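Local coordinates for OsmC family protein (Rhodothermus marinus, PDB 5CML) that hydrolyses carboxyl esters, this chain being the esterase domain of a longer protein that also carries an OsmC domain, at residues Ala129-Pro134 with Leu193-Pro198; Ser220-Asp225 with Ala237-Glu242; Ser197-Ile202 with Leu224-His229; His36-Ser41 with Ile106-Gly111; Ala114-Ala119 with Asp183-Met188. All blocks are in the same frame, centred on the assembly; numbering follows the deposited sequence.

Contact 1 of 5, residues Ala129-Pro134 with Leu193-Pro198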
# COMPACT_ATOMS: atom_id res chain seq x y z
N ALA A 129 1.48 1.50 -7.56
CA ALA A 129 0.80 0.23 -7.80
C ALA A 129 -0.04 -0.11 -6.58
O ALA A 129 0.39 0.11 -5.43
CB ALA A 129 1.80 -0.89 -8.10
N THR A 130 -1.24 -0.63 -6.80
CA THR A 130 -2.10 -1.03 -5.70
C THR A 130 -2.69 -2.40 -5.91
O THR A 130 -2.78 -2.88 -7.04
CB THR A 130 -3.26 -0.02 -5.47
OG1 THR A 130 -4.10 0.02 -6.62
CG2 THR A 130 -2.72 1.38 -5.19
N ILE A 131 -3.11 -3.01 -4.81
CA ILE A 131 -3.67 -4.36 -4.79
C ILE A 131 -4.98 -4.34 -3.99
O ILE A 131 -4.97 -4.12 -2.77
CB ILE A 131 -2.71 -5.37 -4.14
CG1 ILE A 131 -1.32 -5.28 -4.78
CG2 ILE A 131 -3.26 -6.79 -4.18
CD1 ILE A 131 -0.20 -5.67 -3.84
N GLY A 132 -6.11 -4.58 -4.65
CA GLY A 132 -7.37 -4.66 -3.93
C GLY A 132 -7.83 -3.34 -3.33
O GLY A 132 -8.54 -3.32 -2.34
N ALA A 133 -7.43 -2.23 -3.93
CA ALA A 133 -7.73 -0.90 -3.35
C ALA A 133 -9.19 -0.49 -3.55
O ALA A 133 -9.75 -0.66 -4.63
CB ALA A 133 -6.82 0.16 -3.95
N PRO A 134 -9.81 0.08 -2.50
CA PRO A 134 -11.15 0.64 -2.66
C PRO A 134 -11.06 1.98 -3.38
O PRO A 134 -10.03 2.63 -3.31
CB PRO A 134 -11.65 0.77 -1.23
CG PRO A 134 -10.43 0.99 -0.43
CD PRO A 134 -9.34 0.17 -1.11
N LEU A 193 -0.49 1.14 -11.81
CA LEU A 193 -0.80 -0.28 -12.04
C LEU A 193 -1.74 -0.77 -10.95
O LEU A 193 -1.42 -0.74 -9.76
CB LEU A 193 0.50 -1.12 -12.08
CG LEU A 193 0.30 -2.64 -12.11
CD1 LEU A 193 -0.52 -3.08 -13.35
CD2 LEU A 193 1.65 -3.36 -12.08
N LEU A 194 -2.94 -1.18 -11.36
CA LEU A 194 -3.94 -1.72 -10.46
C LEU A 194 -4.00 -3.23 -10.55
O LEU A 194 -4.22 -3.76 -11.63
CB LEU A 194 -5.32 -1.18 -10.82
CG LEU A 194 -5.49 0.34 -10.79
CD1 LEU A 194 -6.72 0.74 -11.60
CD2 LEU A 194 -5.61 0.81 -9.35
N PHE A 195 -3.86 -3.91 -9.42
CA PHE A 195 -4.14 -5.34 -9.32
C PHE A 195 -5.44 -5.54 -8.59
O PHE A 195 -5.66 -4.89 -7.57
CB PHE A 195 -3.07 -6.09 -8.53
CG PHE A 195 -1.70 -6.12 -9.15
CD1 PHE A 195 -1.33 -7.16 -9.99
CD2 PHE A 195 -0.75 -5.16 -8.83
CE1 PHE A 195 -0.04 -7.22 -10.52
CE2 PHE A 195 0.52 -5.22 -9.36
CZ PHE A 195 0.87 -6.25 -10.20
N HIS A 196 -6.30 -6.46 -9.05
CA HIS A 196 -7.51 -6.76 -8.31
C HIS A 196 -8.05 -8.11 -8.72
O HIS A 196 -8.01 -8.45 -9.90
CB HIS A 196 -8.57 -5.69 -8.58
CG HIS A 196 -9.46 -5.39 -7.41
ND1 HIS A 196 -9.49 -4.16 -6.81
CD2 HIS A 196 -10.38 -6.15 -6.76
CE1 HIS A 196 -10.38 -4.16 -5.83
NE2 HIS A 196 -10.93 -5.36 -5.78
N SER A 197 -8.59 -8.84 -7.76
CA SER A 197 -9.25 -10.10 -8.05
C SER A 197 -10.72 -9.92 -8.36
O SER A 197 -11.44 -9.27 -7.59
CB SER A 197 -9.13 -11.05 -6.89
OG SER A 197 -9.91 -12.19 -7.14
N PRO A 198 -11.18 -10.52 -9.46
CA PRO A 198 -12.62 -10.44 -9.74
C PRO A 198 -13.43 -11.13 -8.66
O PRO A 198 -14.59 -10.80 -8.49
CB PRO A 198 -12.77 -11.13 -11.10
CG PRO A 198 -11.50 -11.80 -11.37
CD PRO A 198 -10.43 -11.17 -10.55
O HOH W 1 -5.95 -2.02 -6.72
O HOH W 2 -8.54 -1.51 -7.12
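Strands 127-131 and 192-196 run parallel here, pairing A129 with L193, T130 with L194 and I131 with F195, their short axes 4.8 Å apart. T130 N donates to L193 O, and F195 N returns a bond of 2.8 Å to T130 O. G132 N then reaches F195 O at 3.0 Å, the last rung before segment 129-134 turns away from the strand. On one face of the sheet I131 and F195 lie side by side, CG1 of I131 being 4.1 Å from CD2 of F195, and both touch V240 of helix 234-252. The other face carries T130 and L194. With chi1 at 62°, T130 OG1 stands between its own N and carbonyl carbon and is hydrogen-bonded to water 1; that water accepts from A133 N and donates to F195 O. Where the strands part, the H196 ring lays one face over G132 CA, a CH-pi contact 3.8 Å from the ring centroid. Water 2 sits at the ring edge, joining H196 ND1 (2.8 Å) to A133 O, while H196 NE2 bonds V203 O. Two waters and an imidazole thus take over from strand pairing, meeting buried polar groups where this alpha/beta-hydrolase sheet opens out.

Contact 2 of 5, residues Ser220-Asp225 with Ala237-Glu242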
# COMPACT_ATOMS: atom_id res chain seq x y z
N SER A 220 -2.77 0.92 -16.06
CA SER A 220 -2.78 -0.51 -16.33
C SER A 220 -3.57 -1.26 -15.26
O SER A 220 -3.74 -0.79 -14.13
CB SER A 220 -1.35 -1.05 -16.38
OG SER A 220 -0.57 -0.36 -17.34
N PHE A 221 -4.04 -2.44 -15.65
CA PHE A 221 -4.82 -3.30 -14.78
C PHE A 221 -4.43 -4.76 -14.99
O PHE A 221 -4.41 -5.22 -16.11
CB PHE A 221 -6.34 -3.17 -15.03
CG PHE A 221 -7.12 -4.20 -14.31
CD1 PHE A 221 -7.39 -4.05 -12.96
CD2 PHE A 221 -7.52 -5.38 -14.93
CE1 PHE A 221 -8.06 -5.02 -12.26
CE2 PHE A 221 -8.17 -6.36 -14.23
CZ PHE A 221 -8.45 -6.20 -12.90
N VAL A 222 -4.15 -5.47 -13.90
CA VAL A 222 -3.87 -6.90 -13.96
C VAL A 222 -4.86 -7.66 -13.07
O VAL A 222 -5.02 -7.37 -11.87
CB VAL A 222 -2.41 -7.20 -13.54
CG1 VAL A 222 -2.15 -8.72 -13.33
CG2 VAL A 222 -1.50 -6.62 -14.59
N SER A 223 -5.53 -8.62 -13.69
CA SER A 223 -6.49 -9.46 -13.00
C SER A 223 -5.82 -10.53 -12.13
O SER A 223 -4.89 -11.22 -12.58
CB SER A 223 -7.41 -10.13 -14.03
OG SER A 223 -8.29 -11.02 -13.40
N LEU A 224 -6.31 -10.68 -10.91
CA LEU A 224 -5.82 -11.74 -10.00
C LEU A 224 -6.70 -13.01 -10.00
O LEU A 224 -6.60 -13.83 -9.10
CB LEU A 224 -5.69 -11.20 -8.57
CG LEU A 224 -4.74 -10.01 -8.42
CD1 LEU A 224 -4.59 -9.56 -6.96
CD2 LEU A 224 -3.38 -10.38 -9.00
N ASP A 225 -7.53 -13.15 -11.03
CA ASP A 225 -8.32 -14.38 -11.28
C ASP A 225 -9.12 -14.85 -10.05
O ASP A 225 -10.17 -14.27 -9.74
CB ASP A 225 -7.38 -15.47 -11.80
CG ASP A 225 -8.12 -16.67 -12.34
OD1 ASP A 225 -9.37 -16.60 -12.50
OD2 ASP A 225 -7.43 -17.67 -12.65
N ALA A 237 0.58 -14.14 -4.68
CA ALA A 237 1.50 -13.13 -4.15
C ALA A 237 2.79 -13.05 -5.00
O ALA A 237 3.28 -11.97 -5.30
CB ALA A 237 1.85 -13.43 -2.68
N ALA A 238 3.33 -14.20 -5.41
CA ALA A 238 4.54 -14.19 -6.23
C ALA A 238 4.31 -13.52 -7.58
O ALA A 238 5.16 -12.80 -8.08
CB ALA A 238 5.05 -15.63 -6.44
N PHE A 239 3.16 -13.82 -8.16
CA PHE A 239 2.70 -13.24 -9.41
C PHE A 239 2.64 -11.70 -9.31
O PHE A 239 3.18 -10.99 -10.15
CB PHE A 239 1.33 -13.86 -9.71
CG PHE A 239 0.54 -13.25 -10.83
CD1 PHE A 239 1.01 -13.27 -12.14
CD2 PHE A 239 -0.73 -12.77 -10.59
CE1 PHE A 239 0.22 -12.79 -13.18
CE2 PHE A 239 -1.52 -12.28 -11.64
CZ PHE A 239 -1.04 -12.29 -12.93
N VAL A 240 2.00 -11.21 -8.25
CA VAL A 240 1.89 -9.77 -8.05
C VAL A 240 3.29 -9.15 -7.96
O VAL A 240 3.59 -8.20 -8.67
CB VAL A 240 1.07 -9.43 -6.79
CG1 VAL A 240 1.16 -7.92 -6.45
CG2 VAL A 240 -0.38 -9.81 -7.01
N GLY A 241 4.15 -9.73 -7.14
CA GLY A 241 5.48 -9.17 -6.95
C GLY A 241 6.32 -9.16 -8.24
O GLY A 241 6.97 -8.18 -8.54
N GLU A 242 6.26 -10.25 -9.01
CA GLU A 242 7.08 -10.36 -10.23
C GLU A 242 6.59 -9.40 -11.31
O GLU A 242 7.38 -8.72 -11.96
CB GLU A 242 7.10 -11.83 -10.74
CG GLU A 242 7.80 -12.77 -9.79
CD GLU A 242 7.90 -14.20 -10.27
OE1 GLU A 242 7.51 -14.49 -11.42
OE2 GLU A 242 8.43 -15.03 -9.50
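The helical turn that brings F239 and V240 against L224 is held by backbone bonds, the shortest of them E242 N to A238 O at 2.9 Å. On the facing segment S223 OG accepts from D225 N, an ST turn that bends the chain as it leaves strand 219-223. No hydrogen bond joins the two segments. CG of F239 is anti to its backbone N (chi1 170°), which sends the ring away from the helix toward the strand end. There its CZ meets V222 CG1 at 3.8 Å, the two side chains arriving from opposite directions. Helix 234-252, the last in the chain, packs on the sheet as the C-terminal helix does in the alpha/beta-hydrolase fold, here near the edge strand 219-223. V222 and L224 continue the apolar layer inward, V222 resting on F195 and L224 on I131. L224 sends a single methyl, CD2, to both helix residues. It lies 3.7 Å from F239 CE2 and 3.6 Å from V240 CG2, the leucine and V240 side chains crossing at about a right angle. S223 O approaches the F239 ring in its plane, 3.7 Å from CE2.

Contact 3 of 5, residues Ser197-Ile202 with Leu224-His229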
# COMPACT_ATOMS: atom_id res chain seq x y z
N SER A 197 -8.59 -8.84 -7.76
CA SER A 197 -9.25 -10.10 -8.05
C SER A 197 -10.72 -9.92 -8.36
O SER A 197 -11.44 -9.27 -7.59
CB SER A 197 -9.13 -11.05 -6.89
OG SER A 197 -9.91 -12.19 -7.14
N PRO A 198 -11.18 -10.52 -9.46
CA PRO A 198 -12.62 -10.44 -9.74
C PRO A 198 -13.43 -11.13 -8.66
O PRO A 198 -14.59 -10.80 -8.49
CB PRO A 198 -12.77 -11.13 -11.10
CG PRO A 198 -11.50 -11.80 -11.37
CD PRO A 198 -10.43 -11.17 -10.55
N THR A 199 -12.82 -12.05 -7.92
CA THR A 199 -13.53 -12.80 -6.88
C THR A 199 -13.29 -12.23 -5.47
O THR A 199 -13.62 -12.87 -4.48
CB THR A 199 -13.13 -14.31 -6.91
OG1 THR A 199 -11.73 -14.46 -6.69
CG2 THR A 199 -13.47 -14.92 -8.25
N ASP A 200 -12.75 -11.02 -5.39
CA ASP A 200 -12.55 -10.34 -4.12
C ASP A 200 -13.89 -10.12 -3.42
O ASP A 200 -14.80 -9.51 -3.98
CB ASP A 200 -11.81 -9.00 -4.35
CG ASP A 200 -11.25 -8.37 -3.06
OD1 ASP A 200 -11.88 -8.44 -1.98
OD2 ASP A 200 -10.15 -7.76 -3.15
N GLN A 201 -14.01 -10.65 -2.20
CA GLN A 201 -15.25 -10.58 -1.42
C GLN A 201 -15.32 -9.39 -0.47
O GLN A 201 -16.36 -9.14 0.15
CB GLN A 201 -15.42 -11.86 -0.62
CG GLN A 201 -15.67 -13.10 -1.46
CD GLN A 201 -15.59 -14.37 -0.64
OE1 GLN A 201 -14.68 -15.18 -0.80
NE2 GLN A 201 -16.55 -14.55 0.25
N ILE A 202 -14.20 -8.68 -0.34
CA ILE A 202 -14.04 -7.64 0.66
C ILE A 202 -14.13 -6.28 0.00
O ILE A 202 -14.85 -5.40 0.46
CB ILE A 202 -12.68 -7.78 1.38
CG1 ILE A 202 -12.55 -9.18 2.00
CG2 ILE A 202 -12.49 -6.71 2.46
CD1 ILE A 202 -13.58 -9.52 3.07
N LEU A 224 -6.31 -10.68 -10.91
CA LEU A 224 -5.82 -11.74 -10.00
C LEU A 224 -6.70 -13.01 -10.00
O LEU A 224 -6.60 -13.83 -9.10
CB LEU A 224 -5.69 -11.20 -8.57
CG LEU A 224 -4.74 -10.01 -8.42
CD1 LEU A 224 -4.59 -9.56 -6.96
CD2 LEU A 224 -3.38 -10.38 -9.00
N ASP A 225 -7.53 -13.15 -11.03
CA ASP A 225 -8.32 -14.38 -11.28
C ASP A 225 -9.12 -14.85 -10.05
O ASP A 225 -10.17 -14.27 -9.74
CB ASP A 225 -7.38 -15.47 -11.80
CG ASP A 225 -8.12 -16.67 -12.34
OD1 ASP A 225 -9.37 -16.60 -12.50
OD2 ASP A 225 -7.43 -17.67 -12.65
N GLN A 226 -8.65 -15.88 -9.34
CA GLN A 226 -9.40 -16.47 -8.22
C GLN A 226 -8.82 -16.12 -6.84
O GLN A 226 -9.16 -16.73 -5.84
CB GLN A 226 -9.45 -18.00 -8.35
CG GLN A 226 -10.11 -18.53 -9.61
CD GLN A 226 -11.59 -18.20 -9.69
OE1 GLN A 226 -12.07 -17.65 -10.68
NE2 GLN A 226 -12.33 -18.56 -8.65
N ALA A 227 -7.92 -15.15 -6.79
CA ALA A 227 -7.30 -14.77 -5.54
C ALA A 227 -8.31 -14.15 -4.57
O ALA A 227 -9.34 -13.58 -4.99
CB ALA A 227 -6.17 -13.81 -5.79
N ASP A 228 -8.02 -14.26 -3.28
CA ASP A 228 -8.81 -13.54 -2.30
C ASP A 228 -8.12 -12.23 -1.93
O ASP A 228 -7.02 -11.93 -2.40
CB ASP A 228 -9.09 -14.41 -1.07
CG ASP A 228 -7.84 -14.90 -0.37
OD1 ASP A 228 -6.73 -14.47 -0.70
OD2 ASP A 228 -7.99 -15.76 0.53
N HIS A 229 -8.83 -11.42 -1.18
CA HIS A 229 -8.38 -10.07 -0.85
C HIS A 229 -7.01 -10.04 -0.18
O HIS A 229 -6.20 -9.13 -0.43
CB HIS A 229 -9.43 -9.42 0.06
CG HIS A 229 -9.18 -7.97 0.34
ND1 HIS A 229 -9.23 -7.01 -0.64
CD2 HIS A 229 -8.86 -7.33 1.49
CE1 HIS A 229 -8.94 -5.83 -0.10
NE2 HIS A 229 -8.72 -6.00 1.19
O HOH W 3 -11.16 -16.02 -4.32
O HOH W 4 -11.77 -12.22 -0.80
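D200 and H229 meet in a His-carboxylate hydrogen bond. H229 ND1 donates to D200 OD2 at 2.8 Å, nearly straight at 165° and in the ring plane, meeting the syn lone pair of a carboxylate turned 57° from the ring. The other oxygen, OD1, accepts from I202 N, an Asx turn, and from V203 N, so backbone donors fix the rotation of the acid. A hydroxyl bond joins the loops at their other end. S197 OG gives its proton to A227 O at 2.6 Å and accepts from T199 N in an ST turn. A type II' turn from L224 to A227 presents D225 O to P198 CD at 3.2 Å. Water 4 adds a third tie, accepting from both Q201 N and H229 N. T199 CG2 lies against the Q226 amide, the two side chains crossing at about a right angle, and a CH-pi contact puts I202 CB over one face of the H229 ring. Since H229 NE2 also bonds S109 OG, the geometry is consistent with a Ser-His-Asp catalytic triad, its acid and base carried, as in other alpha/beta-hydrolases, on loops following late strands of the sheet.

Contact 4 of 5, residues His36-Ser41 with Ile106-Gly111; sequences HCFTCS and IGHSLG
C37 and F38 meet the ring of H108, one at its edge and one on a face. H108 is the second residue of the GxSxG sequence G107-G111, which has the form of the nucleophile elbow of alpha/beta-hydrolases, with S109 probably the nucleophile. The backbone is strained accordingly: S109 has a positive phi of 60°. Hydrogen bonding comes from the loop after strand 30-36, a region that in this fold commonly contributes to the oxyanion hole. C37 N donates to H108 ND1 at 3.0 Å, in the ring plane, and F38 N does likewise to H36 ND1, also at 3.0 Å. H108 NE2 bonds H229 O, so both ring nitrogens have partners and the imidazole cannot easily turn. Aromatic stacking covers one face of that imidazole: the F38 ring lies almost flat on it, centroids 3.7 Å apart and planes 8° from parallel. S109 CB lies over the opposite face, so the histidine is sandwiched directly beside the probable nucleophile. The remaining contacts are apolar. CB of H36 meets CB of H108 at 3.9 Å. The thiol of C37 points at the elbow itself, its SG 4.2 Å from L110 CB and 4.0 Å from S109 CB.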
# COMPACT_ATOMS: atom_id res chain seq x y z
N HIS A 36 0.61 -2.01 3.54
CA HIS A 36 -0.21 -3.19 3.29
C HIS A 36 -1.02 -3.61 4.51
O HIS A 36 -0.74 -3.20 5.65
CB HIS A 36 0.68 -4.35 2.87
CG HIS A 36 1.53 -4.86 3.98
ND1 HIS A 36 1.10 -5.84 4.85
CD2 HIS A 36 2.75 -4.48 4.42
CE1 HIS A 36 2.03 -6.05 5.76
NE2 HIS A 36 3.04 -5.24 5.52
N CYS A 37 -2.00 -4.49 4.26
CA CYS A 37 -2.86 -5.00 5.32
C CYS A 37 -2.77 -6.52 5.44
O CYS A 37 -3.70 -7.16 5.92
CB CYS A 37 -4.31 -4.57 5.08
SG CYS A 37 -4.51 -2.74 5.11
N PHE A 38 -1.65 -7.11 5.01
CA PHE A 38 -1.54 -8.57 5.01
C PHE A 38 -1.38 -9.12 6.42
O PHE A 38 -1.54 -10.30 6.64
CB PHE A 38 -0.39 -9.04 4.14
CG PHE A 38 -0.63 -8.81 2.70
CD1 PHE A 38 -1.61 -9.52 2.03
CD2 PHE A 38 0.11 -7.88 2.00
CE1 PHE A 38 -1.84 -9.31 0.69
CE2 PHE A 38 -0.13 -7.65 0.66
CZ PHE A 38 -1.09 -8.37 0.01
N THR A 39 -1.10 -8.24 7.37
CA THR A 39 -1.01 -8.63 8.78
C THR A 39 -2.36 -9.14 9.30
O THR A 39 -2.40 -9.82 10.33
CB THR A 39 -0.51 -7.46 9.62
OG1 THR A 39 0.53 -6.78 8.91
CG2 THR A 39 0.05 -7.94 10.93
N CYS A 40 -3.44 -8.85 8.58
CA CYS A 40 -4.78 -9.38 8.87
C CYS A 40 -4.88 -10.89 8.69
O CYS A 40 -5.79 -11.53 9.22
CB CYS A 40 -5.85 -8.71 7.96
SG CYS A 40 -6.12 -6.98 8.37
N SER A 41 -3.96 -11.46 7.92
CA SER A 41 -3.94 -12.91 7.68
C SER A 41 -3.33 -13.70 8.83
O SER A 41 -2.82 -13.13 9.78
CB SER A 41 -3.15 -13.23 6.41
OG SER A 41 -3.76 -12.67 5.28
N ILE A 106 3.64 1.32 -3.26
CA ILE A 106 2.79 0.15 -3.39
C ILE A 106 1.82 0.14 -2.22
O ILE A 106 2.25 0.29 -1.08
CB ILE A 106 3.60 -1.18 -3.36
CG1 ILE A 106 4.80 -1.13 -4.31
CG2 ILE A 106 2.68 -2.37 -3.65
CD1 ILE A 106 5.86 -2.24 -4.03
N GLY A 107 0.54 -0.07 -2.49
CA GLY A 107 -0.44 -0.14 -1.43
C GLY A 107 -1.40 -1.29 -1.59
O GLY A 107 -1.96 -1.48 -2.66
N HIS A 108 -1.64 -2.03 -0.52
CA HIS A 108 -2.63 -3.11 -0.52
C HIS A 108 -3.83 -2.72 0.32
O HIS A 108 -3.68 -2.17 1.41
CB HIS A 108 -1.99 -4.40 -0.00
CG HIS A 108 -2.97 -5.43 0.46
ND1 HIS A 108 -3.12 -5.79 1.78
CD2 HIS A 108 -3.83 -6.21 -0.24
CE1 HIS A 108 -4.04 -6.73 1.88
NE2 HIS A 108 -4.50 -6.99 0.67
N SER A 109 -5.02 -2.97 -0.22
CA SER A 109 -6.29 -2.77 0.48
C SER A 109 -6.43 -1.28 0.87
O SER A 109 -6.23 -0.39 0.03
CB SER A 109 -6.37 -3.71 1.69
OG SER A 109 -7.64 -3.65 2.32
N LEU A 110 -6.74 -1.02 2.12
CA LEU A 110 -6.79 0.37 2.61
C LEU A 110 -5.48 1.11 2.37
O LEU A 110 -5.48 2.32 2.17
CB LEU A 110 -7.14 0.41 4.10
CG LEU A 110 -8.59 0.15 4.45
CD1 LEU A 110 -8.76 0.41 5.92
CD2 LEU A 110 -9.56 1.04 3.65
N GLY A 111 -4.36 0.38 2.42
CA GLY A 111 -3.07 0.96 2.11
C GLY A 111 -2.98 1.45 0.68
O GLY A 111 -2.23 2.37 0.38

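Contact 5 of 5, residues Ala114-Ala119 with Asp183-Met188; sequences AVLAVA and DQVRTM
The flat amide of Q184 ends near A117 O, OE1 being modelled 2.9 Å from it; the amide is probably turned over, so the bonding is not settled. It belongs to an oblique helix pair on the sheet of this alpha/beta-hydrolase domain: the axes of 114-118 and 183-187 cross at 59°, 8.6 Å apart, the first lying on helix 110-118, which follows the probable nucleophile elbow. The Q184 chain bends at chi2 (-67°) to reach A117, and its CB passes 3.9 Å from L116 O. Two further flat groups lie on the same helix, where R186 brings NH1 and NH2 to one oxygen, D183 OD1, in a salt bridge, NH2 from above the carboxylate plane and NH1 from its anti side. L116 carries much of the apolar contact. Its CB and CD2 each lie 4.1 Å from V185 CG2, while the same side chain rests on V128 and T130 of strand 127-131. Segment 114-119 thereby lies between strand 127-131 and helix 181-187, with A119 also touching V128. M188 completes the apolar seam. With CG anti to the backbone N (chi1 -174°) and the chain extended at chi2, SD faces segment 114-119, 4.2 Å from L116 CD2 and 4.1 Å from A119 CB.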
# COMPACT_ATOMS: atom_id res chain seq x y z
N ALA A 114 -4.59 4.75 0.56
CA ALA A 114 -3.68 5.70 1.18
C ALA A 114 -2.55 6.13 0.25
O ALA A 114 -2.27 7.32 0.15
CB ALA A 114 -3.11 5.13 2.45
N VAL A 115 -1.88 5.18 -0.42
CA VAL A 115 -0.76 5.60 -1.28
C VAL A 115 -1.27 6.41 -2.47
O VAL A 115 -0.59 7.33 -2.93
CB VAL A 115 0.11 4.42 -1.81
CG1 VAL A 115 0.80 3.68 -0.65
CG2 VAL A 115 -0.65 3.49 -2.72
N LEU A 116 -2.47 6.12 -2.96
CA LEU A 116 -2.99 6.86 -4.09
C LEU A 116 -3.31 8.28 -3.68
O LEU A 116 -3.15 9.21 -4.47
CB LEU A 116 -4.24 6.19 -4.67
CG LEU A 116 -3.95 4.92 -5.45
CD1 LEU A 116 -5.24 4.19 -5.67
CD2 LEU A 116 -3.28 5.23 -6.79
N ALA A 117 -3.74 8.46 -2.44
CA ALA A 117 -4.08 9.79 -1.95
C ALA A 117 -2.86 10.67 -1.65
O ALA A 117 -2.96 11.90 -1.69
CB ALA A 117 -4.95 9.68 -0.70
N VAL A 118 -1.71 10.06 -1.35
CA VAL A 118 -0.51 10.84 -1.03
C VAL A 118 0.56 10.85 -2.12
O VAL A 118 1.50 11.61 -2.02
CB VAL A 118 0.17 10.36 0.28
CG1 VAL A 118 -0.83 10.43 1.44
CG2 VAL A 118 0.80 8.96 0.12
N ALA A 119 0.41 10.04 -3.17
CA ALA A 119 1.48 9.91 -4.16
C ALA A 119 1.84 11.27 -4.76
O ALA A 119 3.01 11.59 -4.97
CB ALA A 119 1.08 8.95 -5.26
N ASP A 183 -10.09 12.38 -7.51
CA ASP A 183 -9.39 13.60 -7.94
C ASP A 183 -7.89 13.41 -7.86
O ASP A 183 -7.15 13.81 -8.75
CB ASP A 183 -9.77 14.83 -7.09
CG ASP A 183 -11.13 15.42 -7.45
OD1 ASP A 183 -11.70 15.02 -8.49
OD2 ASP A 183 -11.61 16.32 -6.69
N GLN A 184 -7.43 12.81 -6.76
CA GLN A 184 -6.01 12.58 -6.57
C GLN A 184 -5.45 11.67 -7.66
O GLN A 184 -4.37 11.92 -8.21
CB GLN A 184 -5.75 11.99 -5.18
CG GLN A 184 -5.96 12.99 -4.04
CD GLN A 184 -4.92 14.11 -4.06
OE1 GLN A 184 -3.80 13.94 -3.59
NE2 GLN A 184 -5.29 15.24 -4.60
N VAL A 185 -6.20 10.64 -8.01
CA VAL A 185 -5.74 9.68 -8.99
C VAL A 185 -5.70 10.36 -10.36
O VAL A 185 -4.77 10.15 -11.14
CB VAL A 185 -6.65 8.44 -9.01
CG1 VAL A 185 -6.34 7.55 -10.19
CG2 VAL A 185 -6.47 7.65 -7.72
N ARG A 186 -6.71 11.17 -10.66
CA ARG A 186 -6.76 11.85 -11.95
C ARG A 186 -5.58 12.83 -12.14
O ARG A 186 -5.08 12.99 -13.26
CB ARG A 186 -8.10 12.58 -12.09
CG ARG A 186 -8.32 13.21 -13.45
CD ARG A 186 -9.67 13.91 -13.53
NE ARG A 186 -9.78 15.00 -12.56
CZ ARG A 186 -10.56 14.99 -11.47
NH1 ARG A 186 -11.35 13.95 -11.18
NH2 ARG A 186 -10.56 16.05 -10.67
N THR A 187 -5.13 13.48 -11.05
CA THR A 187 -4.09 14.50 -11.14
C THR A 187 -2.69 14.05 -10.68
O THR A 187 -1.76 14.85 -10.65
CB THR A 187 -4.47 15.75 -10.31
OG1 THR A 187 -4.61 15.41 -8.92
CG2 THR A 187 -5.77 16.33 -10.83
N MET A 188 -2.54 12.77 -10.36
CA MET A 188 -1.26 12.17 -9.93
C MET A 188 -0.11 12.34 -10.95
O MET A 188 1.06 12.52 -10.57
CB MET A 188 -1.51 10.69 -9.67
CG MET A 188 -0.42 9.91 -9.11
SD MET A 188 -1.28 8.45 -8.56
CE MET A 188 -1.88 7.67 -10.09

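Contacts 3 and 4 assemble the probable active site: H229 NE2 lies 2.8 Å from S109 OG, and H229 O lies 2.9 Å from H108 NE2, although the contact centres are about 14 Å apart. Contact 1 adjoins both. I131 O meets S109 N at 2.8 Å, and segment 193-198 runs on into the loop that holds D200. Contact 2 extends the same sheet outward, with L194 O to V222 N at 2.8 Å, and shares L224 and D225 with contact 3. Contact 5 sits on the side of the sheet opposite helix 234-252 of contact 2, T130 CG2 packing on L116 CG at 3.8 Å; its centre is about 23 Å from that of contact 3, but helix 110-118 joins it to the probable elbow of contact 4.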